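Local coordinates for 1-pyrroline-5-carboxylate dehydrogenase (Thermus thermophilus, PDB 1UZB), which probably oxidises the open-chain aldehyde form of 1-pyrroline-5-carboxylate to glutamate with a nicotinamide cofactor, as a member of the aldehyde dehydrogenase family, at residues Leu80-Lys85 and Val232-Pro237; Ser313-Gln318 and Lys344-Leu349. One frame throughout, in Å; residues are numbered along the deposited sequence.

Interaction 1: residues Leu80-Lys85 and Val232-Pro237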
loop_
_atom_site.group_PDB
_atom_site.type_symbol
_atom_site.label_atom_id
_atom_site.label_comp_id
_atom_site.label_asym_id
_atom_site.label_seq_id
_atom_site.Cartn_x
_atom_site.Cartn_y
_atom_site.Cartn_z
ATOM N N LEU A 80 25.867 8.513 35.072
ATOM C CA LEU A 80 26.298 8.693 33.692
ATOM C C LEU A 80 27.175 7.523 33.259
ATOM O O LEU A 80 27.066 7.041 32.134
ATOM C CB LEU A 80 27.048 10.019 33.536
ATOM C CG LEU A 80 27.405 10.472 32.116
ATOM C CD1 LEU A 80 26.166 10.466 31.232
ATOM C CD2 LEU A 80 28.016 11.866 32.175
ATOM N N GLU A 81 28.044 7.060 34.153
ATOM C CA GLU A 81 28.904 5.927 33.833
ATOM C C GLU A 81 28.047 4.688 33.588
ATOM O O GLU A 81 28.279 3.936 32.639
ATOM C CB GLU A 81 29.889 5.658 34.974
ATOM C CG GLU A 81 31.023 6.663 35.075
ATOM C CD GLU A 81 31.969 6.586 33.893
ATOM O OE1 GLU A 81 32.523 5.494 33.647
ATOM O OE2 GLU A 81 32.163 7.616 33.211
ATOM N N ALA A 82 27.054 4.477 34.447
ATOM C CA ALA A 82 26.169 3.327 34.309
ATOM C C ALA A 82 25.360 3.407 33.019
ATOM O O ALA A 82 25.157 2.399 32.342
ATOM C CB ALA A 82 25.231 3.238 35.508
ATOM N N ALA A 83 24.906 4.610 32.681
ATOM C CA ALA A 83 24.110 4.821 31.479
ATOM C C ALA A 83 24.898 4.531 30.205
ATOM O O ALA A 83 24.362 3.952 29.257
ATOM C CB ALA A 83 23.575 6.246 31.456
ATOM N N TRP A 84 26.167 4.929 30.168
ATOM C CA TRP A 84 26.967 4.669 28.978
ATOM C C TRP A 84 27.317 3.195 28.868
ATOM O O TRP A 84 27.354 2.638 27.773
ATOM C CB TRP A 84 28.244 5.511 28.973
ATOM C CG TRP A 84 28.014 6.894 28.453
ATOM C CD1 TRP A 84 28.044 8.055 29.166
ATOM C CD2 TRP A 84 27.678 7.256 27.108
ATOM N NE1 TRP A 84 27.745 9.120 28.350
ATOM C CE2 TRP A 84 27.516 8.657 27.081
ATOM C CE3 TRP A 84 27.500 6.531 25.921
ATOM C CZ2 TRP A 84 27.183 9.354 25.914
ATOM C CZ3 TRP A 84 27.169 7.228 24.752
ATOM C CH2 TRP A 84 27.015 8.626 24.764
ATOM N N LYS A 85 27.577 2.561 30.006
ATOM C CA LYS A 85 27.898 1.142 29.997
ATOM C C LYS A 85 26.683 0.362 29.491
ATOM O O LYS A 85 26.814 -0.575 28.702
ATOM C CB LYS A 85 28.278 0.680 31.406
ATOM C CG LYS A 85 28.727 -0.765 31.484
ATOM C CD LYS A 85 29.145 -1.133 32.894
ATOM C CE LYS A 85 29.633 -2.570 32.960
ATOM N NZ LYS A 85 30.816 -2.783 32.081
ATOM N N VAL A 232 20.003 1.485 32.075
ATOM C CA VAL A 232 19.174 2.022 30.999
ATOM C C VAL A 232 18.369 3.242 31.456
ATOM O O VAL A 232 18.259 4.222 30.720
ATOM C CB VAL A 232 18.262 0.919 30.419
ATOM C CG1 VAL A 232 17.317 1.500 29.381
ATOM C CG2 VAL A 232 19.127 -0.157 29.774
ATOM N N VAL A 233 17.813 3.181 32.664
ATOM C CA VAL A 233 17.083 4.312 33.241
ATOM C C VAL A 233 17.597 4.525 34.663
ATOM O O VAL A 233 17.762 3.564 35.431
ATOM C CB VAL A 233 15.543 4.099 33.270
ATOM C CG1 VAL A 233 14.984 4.158 31.848
ATOM C CG2 VAL A 233 15.196 2.785 33.946
ATOM N N ASN A 234 17.851 5.785 35.004
ATOM C CA ASN A 234 18.384 6.143 36.312
ATOM C C ASN A 234 17.588 7.310 36.891
ATOM O O ASN A 234 17.203 8.238 36.173
ATOM C CB ASN A 234 19.868 6.487 36.165
ATOM C CG ASN A 234 20.649 5.373 35.475
ATOM O OD1 ASN A 234 21.085 4.409 36.108
ATOM N ND2 ASN A 234 20.800 5.490 34.161
ATOM N N PHE A 235 17.355 7.244 38.198
ATOM C CA PHE A 235 16.557 8.214 38.945
ATOM C C PHE A 235 17.419 9.048 39.890
ATOM O O PHE A 235 17.977 8.516 40.854
ATOM C CB PHE A 235 15.504 7.419 39.727
ATOM C CG PHE A 235 14.583 8.251 40.571
ATOM C CD1 PHE A 235 14.514 8.036 41.944
ATOM C CD2 PHE A 235 13.735 9.192 39.999
ATOM C CE1 PHE A 235 13.614 8.737 42.733
ATOM C CE2 PHE A 235 12.828 9.901 40.783
ATOM C CZ PHE A 235 12.769 9.670 42.153
ATOM N N LEU A 236 17.510 10.350 39.621
ATOM C CA LEU A 236 18.327 11.251 40.428
ATOM C C LEU A 236 17.645 12.484 41.006
ATOM O O LEU A 236 17.864 13.606 40.538
ATOM C CB LEU A 236 19.551 11.714 39.629
ATOM C CG LEU A 236 20.599 10.680 39.208
ATOM C CD1 LEU A 236 21.793 11.397 38.587
ATOM C CD2 LEU A 236 21.049 9.871 40.415
ATOM N N PRO A 237 16.795 12.297 42.024
ATOM C CA PRO A 237 16.132 13.459 42.623
ATOM C C PRO A 237 17.211 14.345 43.250
ATOM O O PRO A 237 18.208 13.837 43.773
ATOM C CB PRO A 237 15.204 12.832 43.664
ATOM C CG PRO A 237 15.889 11.524 44.007
ATOM C CD PRO A 237 16.351 11.043 42.655
#

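Interaction 2: residues Ser313-Gln318 and Lys344-Leu349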
loop_
_atom_site.group_PDB
_atom_site.type_symbol
_atom_site.label_atom_id
_atom_site.label_comp_id
_atom_site.label_asym_id
_atom_site.label_seq_id
_atom_site.Cartn_x
_atom_site.Cartn_y
_atom_site.Cartn_z
ATOM N N SER A 313 -10.418 25.167 30.930
ATOM C CA SER A 313 -9.077 25.468 30.433
ATOM C C SER A 313 -8.249 26.372 31.332
ATOM O O SER A 313 -7.029 26.223 31.418
ATOM C CB SER A 313 -9.162 26.122 29.053
ATOM O OG SER A 313 -9.767 25.260 28.105
ATOM N N ALA A 314 -8.915 27.316 31.989
ATOM C CA ALA A 314 -8.222 28.271 32.840
ATOM C C ALA A 314 -7.954 27.790 34.250
ATOM O O ALA A 314 -6.911 28.107 34.820
ATOM C CB ALA A 314 -9.008 29.578 32.895
ATOM N N TYR A 315 -8.874 27.007 34.806
ATOM C CA TYR A 315 -8.741 26.581 36.187
ATOM C C TYR A 315 -8.449 25.111 36.466
ATOM O O TYR A 315 -8.266 24.733 37.624
ATOM C CB TYR A 315 -9.977 27.065 36.956
ATOM C CG TYR A 315 -10.178 28.565 36.828
ATOM C CD1 TYR A 315 -9.217 29.461 37.296
ATOM C CD2 TYR A 315 -11.305 29.088 36.197
ATOM C CE1 TYR A 315 -9.372 30.841 37.136
ATOM C CE2 TYR A 315 -11.468 30.464 36.030
ATOM C CZ TYR A 315 -10.498 31.331 36.499
ATOM O OH TYR A 315 -10.659 32.689 36.314
ATOM N N GLY A 316 -8.399 24.284 35.422
ATOM C CA GLY A 316 -8.068 22.880 35.618
ATOM C C GLY A 316 -6.688 22.821 36.258
ATOM O O GLY A 316 -5.767 23.507 35.812
ATOM N N PHE A 317 -6.535 21.984 37.280
ATOM C CA PHE A 317 -5.284 21.873 38.036
ATOM C C PHE A 317 -4.761 23.261 38.415
ATOM O O PHE A 317 -3.571 23.565 38.311
ATOM C CB PHE A 317 -4.199 21.082 37.288
ATOM C CG PHE A 317 -2.978 20.776 38.142
ATOM C CD1 PHE A 317 -3.123 20.371 39.473
ATOM C CD2 PHE A 317 -1.692 20.916 37.628
ATOM C CE1 PHE A 317 -2.006 20.119 40.278
ATOM C CE2 PHE A 317 -0.568 20.663 38.428
ATOM C CZ PHE A 317 -0.729 20.266 39.756
ATOM N N GLN A 318 -5.693 24.113 38.829
ATOM C CA GLN A 318 -5.373 25.451 39.289
ATOM C C GLN A 318 -4.603 26.309 38.279
ATOM O O GLN A 318 -3.839 27.202 38.661
ATOM C CB GLN A 318 -4.597 25.340 40.607
ATOM C CG GLN A 318 -5.347 24.615 41.751
ATOM C CD GLN A 318 -5.390 23.085 41.632
ATOM O OE1 GLN A 318 -6.340 22.510 41.090
ATOM N NE2 GLN A 318 -4.358 22.425 42.148
ATOM N N LYS A 344 -20.034 33.769 36.391
ATOM C CA LYS A 344 -21.042 32.987 37.102
ATOM C C LYS A 344 -20.559 31.560 37.355
ATOM O O LYS A 344 -20.778 31.003 38.431
ATOM C CB LYS A 344 -22.349 32.945 36.305
ATOM C CG LYS A 344 -23.000 34.302 36.050
ATOM C CD LYS A 344 -23.245 35.090 37.330
ATOM C CE LYS A 344 -22.056 35.974 37.680
ATOM N NZ LYS A 344 -21.751 36.945 36.590
ATOM N N ARG A 345 -19.903 30.973 36.359
ATOM C CA ARG A 345 -19.392 29.613 36.483
ATOM C C ARG A 345 -18.187 29.545 37.414
ATOM O O ARG A 345 -18.109 28.678 38.279
ATOM C CB ARG A 345 -18.995 29.067 35.107
ATOM C CG ARG A 345 -20.159 28.643 34.227
ATOM C CD ARG A 345 -19.670 28.207 32.852
ATOM N NE ARG A 345 -20.756 27.715 32.007
ATOM C CZ ARG A 345 -21.350 26.536 32.160
ATOM N NH1 ARG A 345 -20.966 25.713 33.126
ATOM N NH2 ARG A 345 -22.335 26.179 31.346
ATOM N N ALA A 346 -17.250 30.468 37.237
ATOM C CA ALA A 346 -16.040 30.486 38.048
ATOM C C ALA A 346 -16.286 30.727 39.531
ATOM O O ALA A 346 -15.572 30.184 40.373
ATOM C CB ALA A 346 -15.066 31.530 37.507
ATOM N N GLU A 347 -17.286 31.536 39.862
ATOM C CA GLU A 347 -17.562 31.819 41.266
ATOM C C GLU A 347 -18.166 30.628 42.005
ATOM O O GLU A 347 -18.232 30.628 43.235
ATOM C CB GLU A 347 -18.481 33.041 41.396
ATOM C CG GLU A 347 -19.864 32.873 40.798
ATOM C CD GLU A 347 -20.715 34.124 40.945
ATOM O OE1 GLU A 347 -21.868 34.122 40.464
ATOM O OE2 GLU A 347 -20.230 35.111 41.539
ATOM N N ARG A 348 -18.597 29.612 41.262
ATOM C CA ARG A 348 -19.193 28.428 41.880
ATOM C C ARG A 348 -18.176 27.310 42.099
ATOM O O ARG A 348 -18.496 26.272 42.678
ATOM C CB ARG A 348 -20.342 27.889 41.023
ATOM C CG ARG A 348 -21.468 28.876 40.776
ATOM C CD ARG A 348 -22.753 28.147 40.414
ATOM N NE ARG A 348 -22.565 27.177 39.338
ATOM C CZ ARG A 348 -22.273 27.495 38.080
ATOM N NH1 ARG A 348 -22.131 28.766 37.730
ATOM N NH2 ARG A 348 -22.125 26.539 37.172
ATOM N N LEU A 349 -16.952 27.525 41.632
ATOM C CA LEU A 349 -15.899 26.526 41.770
ATOM C C LEU A 349 -15.483 26.318 43.223
ATOM O O LEU A 349 -15.256 27.281 43.957
ATOM C CB LEU A 349 -14.679 26.936 40.939
ATOM C CG LEU A 349 -14.863 27.033 39.422
ATOM C CD1 LEU A 349 -13.594 27.594 38.796
ATOM C CD2 LEU A 349 -15.190 25.660 38.846
#

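Interaction 1: residues Leu80-Lys85 and Val232-Pro237
Ala82 and Ala83 lay their methyl groups against the carboxamide of Asn234, in plain van der Waals contact. Ala83 CB sits 3.9 Å from Asn234 ND2, while Ala82 CB stays a looser 4.3 Å from Asn234 OD1, which gives each end of the amide its own alanine. Ala83 CA comes within 5.7 Å of Val232 CA, a closeness consistent with the small side chains on this side of the helix.

Strand 233-235 runs parallel to strand 203-207 in the sheet of what is, by its family, the Rossmann-like cofactor-binding domain, and helix 73-90 packs beside it.

The polar atoms of the amide are bonded to backbone groups of the same chain. Asn234 has CG beside its backbone N and anti to the carbonyl carbon (chi1 -54°); in this setting ND2 gives hydrogen bonds to Gly231 O and Val204 O, and OD1 accepts one from Gly43 N. Three bonds thus fix which way round the buried amide sits. The helix has a polar tie to the same sheet in the hydrogen bond between Ala83 O and Thr203 OG1.

Interaction 2: residues Ser313-Gln318 and Lys344-Leu349
Tyr315 reaches out from the last turn of helix 303-315 to touch Ala346 of helix 332-346 and Leu349 in the turn that follows. Its CB already meets the second segment, with Leu349 CD1 4.1 Å away. Chi1 of -56° sets CG anti to the carbonyl carbon, and from there the ring runs past the leucine methyl: Leu349 CD1 lies 4.1 Å from Tyr315 CG and 3.8 Å from Tyr315 CD2. The two side chains cross at about a right angle, and CD1 is the leucine branch that touches. One atom further out, Tyr315 CE2 passes to the next partner, Ala346 CB, at 4.0 Å. Both methyls approach the ring obliquely.

Helices 303-315 and 332-346 are joined through strand 325-331, and they pack on the seven-stranded sheet of what is, by its family, the catalytic domain of an aldehyde dehydrogenase. Ala346 and Leu349 are the first and last residues of a type I turn, closed by the bond from Leu349 N to Ala346 O (3.2 Å), and the side chains at both ends of the turn meet the same ring.

Ala314 CB of the tyrosine's own helix lies 4.0 Å above one face of the Tyr315 ring, over the centre. At the tip, Tyr315 OH is hydrogen-bonded to Thr402 O on strand 402-405, which ties down the far end of this buried side chain.

In the fold
From the N terminus, the chain first lays down helix 73-90, then travels through the helices 95-111, 113-124 and 128-149 and the long strand 165-180 before strand 233-235 returns to close interaction 1, a loop of 146 intervening residues. Only later does interaction 2 open, and it closes after 25 residues, across the strand between helices 303-315 and 332-346. The two therefore stand in series, neither nested nor crossed. Interaction 1 joins an early helix to the sheet that holds strands 203-207 and 233-235; interaction 2 joins consecutive helices beside the seven-stranded sheet. The centres of interactions 1 and 2 are about 41 Å apart, on opposite sides of the chain's centre. Between the nearest atoms of interactions 1 and 2 the distance is about 17 Å.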